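Local coordinates for protein Serpin48 (Tenebrio molitor, PDB 3OZQ) that is a serpin that inhibits the serine protease SPE with high specificity in the innate immunity of the insect Tenebrio molitor, at residues A[178-184]-A[321-325]; A[205-211]-A[259-265]; A[234-240]-A[350-355]. All coordinates share one frame; numbering follows the deposited sequence.

Contact 1 (A[178-184]-A[321-325]); sequences PFPPFHT and VSEEG
E323 meets the proline-rich loop 178-184 with both its backbone and its side chain. Its carbonyl O accepts the N-H of F179 (F179 N to E323 O 3.0 Å) at an N-H...O angle of 150°, moderately bent. E323 O also lies at the edge of the F179 ring, near its plane, 3.7 Å from CD2 of F179. Beyond this edge the ring leaves the contact and packs on M202, L204, V266 and L268, meeting W175 edge-to-face. The side chain of E323 sets out beside its own backbone N, with its CB 3.3 Å from F179 O, and a bend at chi2 (97°) then turns the carboxylate to T184. There OG1 of T184 donates to OE1 of E323 at 2.9 Å, on the anti side and 20° out of the carboxylate plane. P181 adds an apolar flank, its CB 3.9 Å from E323 OE1, while OE2 forms a salt bridge with K270, so each carboxylate oxygen has its own partner and the group is unlikely to turn. E324 lies alongside P178, pointing the same way, with its OE1 3.7 Å from P178 CB. The sequence EEG at 323-325 and the nearby W175 mark this as the serpin breach, where the start of the reactive centre loop, its proximal hinge, leaves the strand 310-321.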
# COMPACT_ATOMS: atom_id res chain seq x y z
N PRO A 178 4.40 -21.18 -9.31
CA PRO A 178 4.59 -20.22 -10.40
C PRO A 178 3.82 -20.61 -11.66
O PRO A 178 3.42 -21.76 -11.82
CB PRO A 178 6.10 -20.29 -10.66
CG PRO A 178 6.52 -21.63 -10.13
CD PRO A 178 5.64 -21.88 -8.95
N PHE A 179 3.58 -19.63 -12.53
CA PHE A 179 2.99 -19.87 -13.85
C PHE A 179 4.09 -20.29 -14.82
O PHE A 179 5.18 -19.71 -14.82
CB PHE A 179 2.31 -18.61 -14.39
CG PHE A 179 1.22 -18.08 -13.51
CD1 PHE A 179 -0.11 -18.37 -13.78
CD2 PHE A 179 1.52 -17.29 -12.39
CE1 PHE A 179 -1.12 -17.90 -12.96
CE2 PHE A 179 0.52 -16.82 -11.57
CZ PHE A 179 -0.80 -17.11 -11.85
N PRO A 180 3.80 -21.31 -15.65
CA PRO A 180 4.69 -21.74 -16.74
C PRO A 180 4.65 -20.75 -17.90
O PRO A 180 3.62 -20.60 -18.54
CB PRO A 180 4.08 -23.09 -17.18
CG PRO A 180 2.64 -23.01 -16.77
CD PRO A 180 2.61 -22.17 -15.52
N PRO A 181 5.78 -20.08 -18.17
CA PRO A 181 5.87 -19.01 -19.17
C PRO A 181 5.65 -19.48 -20.61
O PRO A 181 5.36 -18.68 -21.50
CB PRO A 181 7.30 -18.50 -19.00
CG PRO A 181 8.04 -19.59 -18.29
CD PRO A 181 7.03 -20.27 -17.42
N PHE A 182 5.80 -20.78 -20.85
CA PHE A 182 5.57 -21.32 -22.18
C PHE A 182 4.11 -21.11 -22.55
O PHE A 182 3.77 -20.84 -23.71
CB PHE A 182 5.93 -22.81 -22.24
CG PHE A 182 6.29 -23.41 -20.91
CD1 PHE A 182 7.11 -22.72 -20.01
CD2 PHE A 182 5.82 -24.66 -20.55
CE1 PHE A 182 7.44 -23.28 -18.79
CE2 PHE A 182 6.15 -25.22 -19.33
CZ PHE A 182 6.96 -24.53 -18.45
N HIS A 183 3.24 -21.21 -21.55
CA HIS A 183 1.80 -21.12 -21.78
C HIS A 183 1.26 -19.70 -21.73
O HIS A 183 0.07 -19.46 -21.87
CB HIS A 183 1.06 -22.05 -20.81
CG HIS A 183 1.40 -23.49 -21.00
ND1 HIS A 183 1.36 -24.41 -19.98
CD2 HIS A 183 1.79 -24.18 -22.11
CE1 HIS A 183 1.70 -25.60 -20.44
NE2 HIS A 183 1.97 -25.48 -21.73
N THR A 184 2.16 -18.74 -21.54
CA THR A 184 1.77 -17.35 -21.56
C THR A 184 1.52 -16.85 -22.99
O THR A 184 2.37 -17.00 -23.87
CB THR A 184 2.84 -16.48 -20.88
OG1 THR A 184 2.89 -16.81 -19.49
CG2 THR A 184 2.53 -15.03 -21.06
N VAL A 321 3.70 -7.79 -11.83
CA VAL A 321 3.23 -9.15 -11.64
C VAL A 321 3.56 -9.99 -12.86
O VAL A 321 3.17 -9.65 -13.97
CB VAL A 321 1.73 -9.20 -11.35
CG1 VAL A 321 1.24 -10.62 -11.38
CG2 VAL A 321 1.45 -8.58 -9.98
N SER A 322 4.30 -11.07 -12.63
CA SER A 322 4.77 -11.92 -13.72
C SER A 322 4.68 -13.40 -13.35
O SER A 322 4.06 -13.77 -12.35
CB SER A 322 6.20 -11.54 -14.07
OG SER A 322 7.05 -11.85 -12.98
N GLU A 323 5.31 -14.25 -14.15
CA GLU A 323 5.17 -15.70 -13.96
C GLU A 323 5.78 -16.24 -12.66
O GLU A 323 5.24 -17.16 -12.06
CB GLU A 323 5.72 -16.46 -15.17
CG GLU A 323 4.88 -16.29 -16.43
CD GLU A 323 5.42 -15.21 -17.36
OE1 GLU A 323 5.16 -15.32 -18.58
OE2 GLU A 323 6.09 -14.27 -16.89
N GLU A 324 6.90 -15.66 -12.21
CA GLU A 324 7.52 -16.13 -10.97
C GLU A 324 6.96 -15.48 -9.71
O GLU A 324 7.09 -16.04 -8.62
CB GLU A 324 9.04 -15.96 -11.01
CG GLU A 324 9.79 -17.28 -11.25
CD GLU A 324 9.57 -18.32 -10.15
OE1 GLU A 324 9.71 -19.53 -10.43
OE2 GLU A 324 9.26 -17.93 -9.00
N GLY A 325 6.34 -14.32 -9.85
CA GLY A 325 5.72 -13.65 -8.71
C GLY A 325 5.65 -12.15 -8.94
O GLY A 325 5.26 -11.70 -10.01

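Contact 2 (A[205-211]-A[259-265]); sequences DEQYFNY and LTKQLVN
Strands 207-211 and 260-265 run antiparallel with a strong twist (131° between their directions): Q207 and V264, F209 and Q262, and Y211 and T260 are hydrogen-bonded pairs, and Y208 with L263 and N210 with K261 are the non-hydrogen-bonded pairs between them. At one end E206 and Q207 both face V264 in a G1 beta bulge. N265 holds that turn: its amide, brought round beside its own backbone N, points OD1 at E206 N, 2.6 Å away, with an N-H...O angle of 160°. The carboxylate of D205 comes close beside the amide, its OD1 3.4 Å from N265 CG, without bonding to it. Replacing N265 with an alanine would probably leave the N-H of E206 without its acceptor and the bulge freer to shift. On the face bearing Y208 and L263, CB of L263 sits over the tyrosine ring, toward its rim, in a CH-pi contact 4.0 Å from the centroid, and K261 O lies at the ring's edge. On the other face CG1 of V264 touches CD1 of F209 at 3.9 Å, and the amide of Q262 stands nearly upright to the ring of Y211 (planes 86° apart), with NE2 3.4 Å from CD2. The polar ends there are engaged outside the pair, Y211 OH with E213 and Q262 OE1 with K348. At the far end a water donates to both N210 OD1 (2.6 Å) and L259 O (2.8 Å). Backbone bonds thus fix the register, supplemented at the two ends of this stretch of pairing by the amide at the bulge and the water beside N210 and L259.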
# COMPACT_ATOMS: atom_id res chain seq x y z
N ASP A 205 -3.26 -24.46 -14.41
CA ASP A 205 -4.39 -25.39 -14.37
C ASP A 205 -4.36 -26.39 -13.22
O ASP A 205 -3.30 -26.71 -12.67
CB ASP A 205 -4.49 -26.17 -15.68
CG ASP A 205 -4.66 -25.28 -16.88
OD1 ASP A 205 -5.30 -24.21 -16.76
OD2 ASP A 205 -4.13 -25.65 -17.96
N GLU A 206 -5.54 -26.89 -12.88
CA GLU A 206 -5.69 -27.98 -11.92
C GLU A 206 -4.89 -27.78 -10.63
O GLU A 206 -4.27 -28.72 -10.13
CB GLU A 206 -5.29 -29.31 -12.58
CG GLU A 206 -6.13 -29.69 -13.79
CD GLU A 206 -5.34 -30.49 -14.84
OE1 GLU A 206 -5.38 -30.09 -16.03
OE2 GLU A 206 -4.70 -31.50 -14.48
N GLN A 207 -4.92 -26.56 -10.09
CA GLN A 207 -4.29 -26.29 -8.81
C GLN A 207 -5.36 -26.12 -7.74
O GLN A 207 -6.48 -25.71 -8.04
CB GLN A 207 -3.45 -25.01 -8.88
CG GLN A 207 -2.37 -25.01 -9.95
CD GLN A 207 -1.20 -25.91 -9.61
OE1 GLN A 207 -0.43 -26.30 -10.49
NE2 GLN A 207 -1.07 -26.25 -8.33
N TYR A 208 -5.01 -26.44 -6.50
CA TYR A 208 -5.92 -26.20 -5.38
C TYR A 208 -5.57 -24.89 -4.69
O TYR A 208 -4.54 -24.78 -4.02
CB TYR A 208 -5.90 -27.36 -4.38
CG TYR A 208 -6.83 -28.50 -4.76
CD1 TYR A 208 -8.18 -28.46 -4.44
CD2 TYR A 208 -6.36 -29.60 -5.46
CE1 TYR A 208 -9.04 -29.50 -4.79
CE2 TYR A 208 -7.21 -30.65 -5.83
CZ TYR A 208 -8.55 -30.59 -5.49
OH TYR A 208 -9.40 -31.62 -5.83
N PHE A 209 -6.43 -23.90 -4.86
CA PHE A 209 -6.22 -22.57 -4.29
C PHE A 209 -7.45 -22.18 -3.50
O PHE A 209 -8.55 -22.61 -3.82
CB PHE A 209 -6.00 -21.54 -5.40
CG PHE A 209 -4.69 -21.68 -6.12
CD1 PHE A 209 -4.62 -21.51 -7.49
CD2 PHE A 209 -3.53 -21.98 -5.42
CE1 PHE A 209 -3.41 -21.64 -8.16
CE2 PHE A 209 -2.32 -22.10 -6.08
CZ PHE A 209 -2.25 -21.93 -7.45
N ASN A 210 -7.25 -21.36 -2.47
CA ASN A 210 -8.37 -20.80 -1.74
C ASN A 210 -9.30 -20.04 -2.67
O ASN A 210 -8.87 -19.19 -3.45
CB ASN A 210 -7.87 -19.93 -0.59
CG ASN A 210 -7.41 -20.75 0.59
OD1 ASN A 210 -8.13 -21.63 1.06
ND2 ASN A 210 -6.20 -20.50 1.06
N TYR A 211 -10.57 -20.36 -2.57
CA TYR A 211 -11.56 -19.92 -3.53
C TYR A 211 -12.85 -19.64 -2.80
O TYR A 211 -13.17 -20.29 -1.81
CB TYR A 211 -11.75 -21.03 -4.57
CG TYR A 211 -12.85 -20.78 -5.58
CD1 TYR A 211 -12.55 -20.26 -6.84
CD2 TYR A 211 -14.17 -21.08 -5.29
CE1 TYR A 211 -13.55 -20.03 -7.78
CE2 TYR A 211 -15.18 -20.85 -6.23
CZ TYR A 211 -14.86 -20.33 -7.46
OH TYR A 211 -15.85 -20.11 -8.40
N LEU A 259 -12.72 -18.84 2.90
CA LEU A 259 -12.10 -19.38 1.69
C LEU A 259 -11.64 -20.82 1.90
O LEU A 259 -10.97 -21.13 2.90
CB LEU A 259 -10.93 -18.50 1.26
CG LEU A 259 -11.22 -17.00 1.20
CD1 LEU A 259 -9.95 -16.19 1.41
CD2 LEU A 259 -11.90 -16.62 -0.10
N THR A 260 -12.00 -21.70 0.98
CA THR A 260 -11.57 -23.10 1.05
C THR A 260 -10.84 -23.49 -0.22
O THR A 260 -11.06 -22.90 -1.27
CB THR A 260 -12.77 -24.04 1.25
OG1 THR A 260 -13.76 -23.76 0.25
CG2 THR A 260 -13.37 -23.85 2.63
N LYS A 261 -9.96 -24.48 -0.12
CA LYS A 261 -9.20 -24.92 -1.27
C LYS A 261 -10.05 -25.70 -2.27
O LYS A 261 -10.52 -26.80 -1.98
CB LYS A 261 -8.00 -25.75 -0.83
CG LYS A 261 -7.00 -24.98 0.01
CD LYS A 261 -5.57 -25.36 -0.36
CE LYS A 261 -4.56 -24.45 0.32
NZ LYS A 261 -3.16 -24.81 -0.05
N GLN A 262 -10.26 -25.12 -3.45
CA GLN A 262 -10.99 -25.81 -4.50
C GLN A 262 -10.11 -25.96 -5.73
O GLN A 262 -9.23 -25.14 -5.97
CB GLN A 262 -12.28 -25.08 -4.85
CG GLN A 262 -13.23 -24.92 -3.67
CD GLN A 262 -14.69 -24.94 -4.09
OE1 GLN A 262 -15.16 -25.89 -4.72
NE2 GLN A 262 -15.43 -23.88 -3.75
N LEU A 263 -10.37 -27.00 -6.51
CA LEU A 263 -9.63 -27.24 -7.73
C LEU A 263 -10.02 -26.20 -8.77
O LEU A 263 -11.20 -26.02 -9.06
CB LEU A 263 -9.94 -28.64 -8.26
CG LEU A 263 -9.13 -29.03 -9.48
CD1 LEU A 263 -7.65 -29.06 -9.11
CD2 LEU A 263 -9.60 -30.38 -10.01
N VAL A 264 -9.04 -25.52 -9.33
CA VAL A 264 -9.36 -24.36 -10.14
C VAL A 264 -8.34 -24.18 -11.24
O VAL A 264 -7.19 -24.59 -11.11
CB VAL A 264 -9.42 -23.07 -9.24
CG1 VAL A 264 -8.11 -22.88 -8.49
CG2 VAL A 264 -9.75 -21.84 -10.06
N ASN A 265 -8.78 -23.58 -12.35
CA ASN A 265 -7.87 -23.12 -13.38
C ASN A 265 -7.83 -21.60 -13.32
O ASN A 265 -8.86 -20.96 -13.11
CB ASN A 265 -8.34 -23.56 -14.77
CG ASN A 265 -8.15 -25.05 -15.02
OD1 ASN A 265 -7.35 -25.71 -14.36
ND2 ASN A 265 -8.89 -25.57 -15.97
O HOH W 1 -8.57 -22.47 3.43

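Contact 3 (A[234-240]-A[350-355]); sequences IVLSNQI and FIVDHP
Between the rings of F350 and H354 stands L236, which gives one methyl to each. Its CD2 lies over the centre of one F350 face in a CH-pi contact, 4.1 Å from the centroid, and its CD1 presses on one face of the H354 imidazole, 3.3 Å from NE2. CG anti to the backbone N (chi1 -177°) carries the branch out between the two rings. The edge of F350 belongs to I234, whose CB approaches CZ at 3.6 Å and whose CG2 lies in the ring plane. F350 also packs on V264, K220 and L222, so the phenyl ring is enclosed by neighbouring strands. At the edges of the imidazole lie two oxygens, both close to the ring plane. NE2 of H354 donates to S237 O at 2.7 Å, and on the other side ND1 donates to OD1 of D353, also at 2.7 Å. With its CG set between the backbone N and the carbonyl carbon (chi1 55°), the ring stands where it can span from its own segment to the end of strand 231-237. I240 closes in from another quarter, its carbonyl O 3.4 Å from H354 CD2 and its CG2 near H354 CB. The turn after the strand is braced by S237 OG, which donates to Q239 O at 2.8 Å, and a water accepts from S237 N and donates to P355 O, tying the two segments together a second time. Both ring nitrogens act as donors, which would fit a doubly protonated histidine whose charge is probably balanced by D353. Two bonds in the ring plane and a methyl over one face fix the tilt and rotation of this buried imidazole, so that it links the two segments through a polar joint set beside an apolar one.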
# COMPACT_ATOMS: atom_id res chain seq x y z
N ILE A 234 -7.41 -11.82 -5.66
CA ILE A 234 -8.16 -11.16 -6.73
C ILE A 234 -9.64 -11.21 -6.38
O ILE A 234 -10.14 -12.25 -5.98
CB ILE A 234 -7.98 -11.89 -8.09
CG1 ILE A 234 -6.50 -12.17 -8.37
CG2 ILE A 234 -8.65 -11.12 -9.23
CD1 ILE A 234 -5.66 -10.94 -8.36
N VAL A 235 -10.32 -10.08 -6.52
CA VAL A 235 -11.77 -10.03 -6.38
C VAL A 235 -12.36 -9.75 -7.75
O VAL A 235 -12.21 -8.65 -8.29
CB VAL A 235 -12.23 -8.96 -5.37
CG1 VAL A 235 -13.74 -9.00 -5.23
CG2 VAL A 235 -11.55 -9.16 -4.02
N LEU A 236 -13.02 -10.76 -8.30
CA LEU A 236 -13.47 -10.76 -9.68
C LEU A 236 -14.99 -10.76 -9.77
O LEU A 236 -15.63 -11.72 -9.39
CB LEU A 236 -12.93 -12.01 -10.37
CG LEU A 236 -13.22 -12.17 -11.85
CD1 LEU A 236 -12.59 -11.01 -12.63
CD2 LEU A 236 -12.71 -13.52 -12.34
N SER A 237 -15.57 -9.67 -10.27
CA SER A 237 -17.02 -9.63 -10.42
C SER A 237 -17.49 -10.65 -11.46
O SER A 237 -16.80 -10.91 -12.45
CB SER A 237 -17.51 -8.23 -10.77
OG SER A 237 -17.03 -7.80 -12.03
N ASN A 238 -18.66 -11.23 -11.21
CA ASN A 238 -19.21 -12.23 -12.13
C ASN A 238 -19.57 -11.63 -13.48
O ASN A 238 -19.49 -12.29 -14.51
CB ASN A 238 -20.42 -12.94 -11.51
CG ASN A 238 -20.00 -14.02 -10.52
OD1 ASN A 238 -18.99 -14.70 -10.72
ND2 ASN A 238 -20.79 -14.19 -9.45
N GLN A 239 -19.94 -10.35 -13.48
CA GLN A 239 -20.24 -9.66 -14.73
C GLN A 239 -19.07 -8.80 -15.22
O GLN A 239 -18.32 -8.22 -14.43
CB GLN A 239 -21.51 -8.83 -14.58
CG GLN A 239 -22.78 -9.68 -14.57
CD GLN A 239 -22.85 -10.62 -15.77
OE1 GLN A 239 -22.48 -10.25 -16.89
NE2 GLN A 239 -23.28 -11.85 -15.53
N ILE A 240 -18.91 -8.73 -16.54
CA ILE A 240 -17.81 -8.00 -17.16
C ILE A 240 -17.61 -6.60 -16.59
O ILE A 240 -16.48 -6.19 -16.33
CB ILE A 240 -17.99 -7.90 -18.69
CG1 ILE A 240 -18.05 -9.29 -19.33
CG2 ILE A 240 -16.86 -7.08 -19.32
CD1 ILE A 240 -16.70 -9.99 -19.41
N PHE A 350 -11.36 -19.54 -12.96
CA PHE A 350 -11.08 -18.18 -12.49
C PHE A 350 -10.31 -17.45 -13.58
O PHE A 350 -9.08 -17.41 -13.58
CB PHE A 350 -10.31 -18.18 -11.18
CG PHE A 350 -10.32 -16.85 -10.46
CD1 PHE A 350 -11.37 -16.49 -9.62
CD2 PHE A 350 -9.27 -15.97 -10.61
CE1 PHE A 350 -11.38 -15.25 -8.95
CE2 PHE A 350 -9.26 -14.72 -9.94
CZ PHE A 350 -10.32 -14.37 -9.12
N ILE A 351 -11.06 -16.90 -14.53
CA ILE A 351 -10.49 -16.24 -15.69
C ILE A 351 -10.59 -14.74 -15.50
O ILE A 351 -11.67 -14.16 -15.56
CB ILE A 351 -11.20 -16.70 -17.00
CG1 ILE A 351 -11.08 -18.22 -17.15
CG2 ILE A 351 -10.65 -15.96 -18.23
CD1 ILE A 351 -12.13 -18.84 -18.06
N VAL A 352 -9.44 -14.13 -15.23
CA VAL A 352 -9.37 -12.71 -14.95
C VAL A 352 -9.21 -11.94 -16.25
O VAL A 352 -8.10 -11.66 -16.69
CB VAL A 352 -8.21 -12.40 -13.97
CG1 VAL A 352 -8.29 -10.95 -13.51
CG2 VAL A 352 -8.25 -13.36 -12.76
N ASP A 353 -10.34 -11.59 -16.87
CA ASP A 353 -10.35 -11.11 -18.25
C ASP A 353 -11.23 -9.89 -18.37
O ASP A 353 -11.72 -9.57 -19.45
CB ASP A 353 -10.82 -12.22 -19.20
CG ASP A 353 -12.33 -12.46 -19.14
OD1 ASP A 353 -12.96 -12.05 -18.14
OD2 ASP A 353 -12.87 -13.07 -20.08
N HIS A 354 -11.44 -9.24 -17.23
CA HIS A 354 -12.12 -7.96 -17.13
C HIS A 354 -11.64 -7.32 -15.82
O HIS A 354 -10.95 -7.97 -15.04
CB HIS A 354 -13.64 -8.13 -17.18
CG HIS A 354 -14.18 -9.07 -16.14
ND1 HIS A 354 -14.05 -10.44 -16.24
CD2 HIS A 354 -14.88 -8.84 -15.01
CE1 HIS A 354 -14.63 -11.01 -15.21
NE2 HIS A 354 -15.15 -10.07 -14.44
N PRO A 355 -11.98 -6.04 -15.59
CA PRO A 355 -11.44 -5.27 -14.45
C PRO A 355 -11.68 -5.90 -13.08
O PRO A 355 -12.74 -6.45 -12.82
CB PRO A 355 -12.16 -3.93 -14.57
CG PRO A 355 -12.40 -3.79 -16.03
CD PRO A 355 -12.75 -5.18 -16.50
O HOH W 2 -14.27 -7.29 -10.89
O HOH W 3 -15.47 -4.79 -14.06

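Overall arrangement
All three contacts lie on the same side of the chain's centre, 16 to 19 Å apart between centres. Along the chain, contact 2 is nested inside the loop closed by contact 1, while contact 3 crosses both. Contacts 2 and 3 touch directly: strands 260-278 and 348-351 are neighbours in a sheet, with N265 O and F350 N 2.9 Å apart, a probable hydrogen bond, and V264 packing on F350. Contact 1 stays about 6 Å from contact 2 and about 8 Å from contact 3 at the nearest atoms. Between 321-325 and 350-355 runs the loop, not modelled at 337-345, that as in other serpins should carry the reactive centre; contact 1 lies at the loop's start, and contact 3 follows it, beginning in strand 348-351.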